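PDB 4AEQ: colicin-m immunity protein from Escherichia coli, which protects cells that carry the colicin M plasmid against killing by colicin M, and forms a domain-swapped dimer in the crystal. Local coordinates for residues K8-C12 against Y13-D17. Residues are numbered along the deposited sequence; the frame is centred on the assembly and turned at random.
Sequences KGPAC and YQVSD
Ala11 and Gln14 are tied twice, once through the backbone and once through a side chain. Gln14 N gives its hydrogen to Ala11 O over 2.8 Å. In return the amide oxygen of Gln14 accepts from Ala11 N (3.2 Å from N to OE1), the donor tilted 33° from the amide plane. With CG beside the backbone N (chi1 -58°) and the chain extended beyond it, glutamine is long enough, with its amide at the end, to return to that N-H. A further backbone bond joins Val15 N to Cys12 O at 2.9 Å.

The two backbone bonds, each from residue i+3 to residue i, make a short 3-10 turn near the N-terminal end of the modelled YebF/Cmi-family region, leading through Ser16, the N-cap residue, into helix 17-42. The turn also belongs to the swapped dimer: Cys12, buried, forms a disulfide with Cys88 of the second subunit, whose Arg56 hydrogen-bonds Val15 O and forms a salt bridge with Asp17.

Two apolar contacts accompany the bonds. The small methyl of Ala11 is consistent with so close an approach of the Tyr13 ring, CB lying 3.4 Å from CE2 at an oblique angle, while Gln14 CG sits over one ring face, toward its rim. The compact Pro10 ring meets Val15 obliquely, CG to CG2 at 3.6 Å; with CG1 anti to the valine's backbone N (chi1 176°), CG2 lies beside that N, where it meets the proline.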
ATOM      1  N   LYS A   8      -0.439 -18.130  -1.365  1.00 66.85           N
ATOM      2  CA  LYS A   8      -1.161 -16.946  -1.821  1.00 65.54           C
ATOM      3  C   LYS A   8      -2.555 -16.868  -1.204  1.00 60.81           C
ATOM      4  O   LYS A   8      -3.075 -17.864  -0.704  1.00 62.06           O
ATOM      5  CB  LYS A   8      -1.267 -16.930  -3.349  1.00 68.08           C
ATOM      6  CG  LYS A   8      -2.152 -18.018  -3.942  1.00 70.86           C
ATOM      7  CD  LYS A   8      -1.413 -19.342  -4.060  1.00 74.42           C
ATOM      8  CE  LYS A   8      -2.327 -20.435  -4.595  1.00 76.67           C
ATOM      9  NZ  LYS A   8      -1.605 -21.718  -4.811  1.00 78.82           N
ATOM     10  N   GLY A   9      -3.159 -15.684  -1.249  1.00 52.82           N
ATOM     11  CA  GLY A   9      -4.489 -15.490  -0.704  1.00 44.75           C
ATOM     12  C   GLY A   9      -5.559 -16.155  -1.545  1.00 37.84           C
ATOM     13  O   GLY A   9      -5.255 -16.851  -2.512  1.00 36.57           O
ATOM     14  N   PRO A  10      -6.828 -15.946  -1.177  1.00 34.09           N
ATOM     15  CA  PRO A  10      -7.946 -16.557  -1.897  1.00 29.94           C
ATOM     16  C   PRO A  10      -8.115 -15.952  -3.284  1.00 27.18           C
ATOM     17  O   PRO A  10      -7.755 -14.795  -3.500  1.00 25.39           O
ATOM     18  CB  PRO A  10      -9.150 -16.186  -1.031  1.00 28.69           C
ATOM     19  CG  PRO A  10      -8.754 -14.914  -0.372  1.00 31.52           C
ATOM     20  CD  PRO A  10      -7.285 -15.053  -0.098  1.00 33.95           C
ATOM     21  N   ALA A  11      -8.653 -16.732  -4.214  1.00 25.94           N
ATOM     22  CA  ALA A  11      -9.047 -16.187  -5.504  1.00 25.90           C
ATOM     23  C   ALA A  11     -10.264 -15.293  -5.285  1.00 22.14           C
ATOM     24  O   ALA A  11     -11.060 -15.533  -4.378  1.00 20.99           O
ATOM     25  CB  ALA A  11      -9.368 -17.307  -6.481  1.00 28.34           C
ATOM     26  N   CYS A  12     -10.408 -14.254  -6.102  1.00 19.62           N
ATOM     27  CA  CYS A  12     -11.497 -13.301  -5.908  1.00 18.60           C
ATOM     28  C   CYS A  12     -12.881 -13.953  -5.900  1.00 18.62           C
ATOM     29  O   CYS A  12     -13.767 -13.523  -5.162  1.00 19.08           O
ATOM     30  CB  CYS A  12     -11.421 -12.177  -6.940  1.00 21.92           C
ATOM     31  SG  CYS A  12     -10.078 -11.031  -6.595  1.00 33.30           S
ATOM     32  N   TYR A  13     -13.065 -14.992  -6.711  1.00 15.99           N
ATOM     33  CA  TYR A  13     -14.369 -15.648  -6.785  1.00 19.83           C
ATOM     34  C   TYR A  13     -14.694 -16.410  -5.501  1.00 20.40           C
ATOM     35  O   TYR A  13     -15.833 -16.810  -5.277  1.00 21.75           O
ATOM     36  CB  TYR A  13     -14.470 -16.565  -8.011  1.00 21.60           C
ATOM     37  CG  TYR A  13     -13.640 -17.830  -7.945  1.00 23.99           C
ATOM     38  CD1 TYR A  13     -14.147 -18.991  -7.373  1.00 28.60           C
ATOM     39  CD2 TYR A  13     -12.358 -17.870  -8.482  1.00 27.30           C
ATOM     40  CE1 TYR A  13     -13.395 -20.153  -7.323  1.00 31.48           C
ATOM     41  CE2 TYR A  13     -11.599 -19.028  -8.436  1.00 30.06           C
ATOM     42  CZ  TYR A  13     -12.123 -20.164  -7.857  1.00 33.13           C
ATOM     43  OH  TYR A  13     -11.370 -21.314  -7.810  1.00 39.95           O
ATOM     44  N   GLN A  14     -13.685 -16.600  -4.659  1.00 18.19           N
ATOM     45  CA  GLN A  14     -13.879 -17.229  -3.362  1.00 20.83           C
ATOM     46  C   GLN A  14     -14.083 -16.190  -2.261  1.00 24.46           C
ATOM     47  O   GLN A  14     -14.317 -16.536  -1.103  1.00 26.80           O
ATOM     48  CB  GLN A  14     -12.688 -18.129  -3.032  1.00 22.15           C
ATOM     49  CG  GLN A  14     -12.451 -19.214  -4.068  1.00 26.51           C
ATOM     50  CD  GLN A  14     -11.160 -19.970  -3.837  1.00 34.37           C
ATOM     51  OE1 GLN A  14     -10.159 -19.397  -3.410  1.00 37.85           O
ATOM     52  NE2 GLN A  14     -11.177 -21.267  -4.119  1.00 37.03           N
ATOM     53  N   VAL A  15     -14.002 -14.915  -2.631  1.00 22.28           N
ATOM     54  CA  VAL A  15     -14.140 -13.828  -1.667  1.00 18.57           C
ATOM     55  C   VAL A  15     -15.507 -13.169  -1.774  1.00 18.06           C
ATOM     56  O   VAL A  15     -15.846 -12.600  -2.808  1.00 18.08           O
ATOM     57  CB  VAL A  15     -13.053 -12.753  -1.873  1.00 18.83           C
ATOM     58  CG1 VAL A  15     -13.278 -11.575  -0.932  1.00 19.26           C
ATOM     59  CG2 VAL A  15     -11.674 -13.353  -1.660  1.00 20.17           C
ATOM     60  N   SER A  16     -16.295 -13.255  -0.708  1.00 17.59           N
ATOM     61  CA  SER A  16     -17.607 -12.619  -0.676  1.00 17.17           C
ATOM     62  C   SER A  16     -17.477 -11.108  -0.524  1.00 18.00           C
ATOM     63  O   SER A  16     -16.434 -10.608  -0.100  1.00 16.52           O
ATOM     64  CB  SER A  16     -18.452 -13.184   0.467  1.00 22.57           C
ATOM     65  OG  SER A  16     -17.956 -12.747   1.721  1.00 22.97           O
ATOM     66  N   ASP A  17     -18.533 -10.383  -0.881  1.00 17.01           N
ATOM     67  CA  ASP A  17     -18.554  -8.932  -0.714  1.00 18.96           C
ATOM     68  C   ASP A  17     -18.215  -8.541   0.723  1.00 19.87           C
ATOM     69  O   ASP A  17     -17.509  -7.562   0.956  1.00 19.85           O
ATOM     70  CB  ASP A  17     -19.925  -8.362  -1.097  1.00 23.53           C
ATOM     71  CG  ASP A  17     -20.105  -8.227  -2.599  1.00 29.65           C
ATOM     72  OD1 ASP A  17     -19.220  -8.684  -3.357  1.00 26.51           O
ATOM     73  OD2 ASP A  17     -21.138  -7.664  -3.021  1.00 32.58           O
TER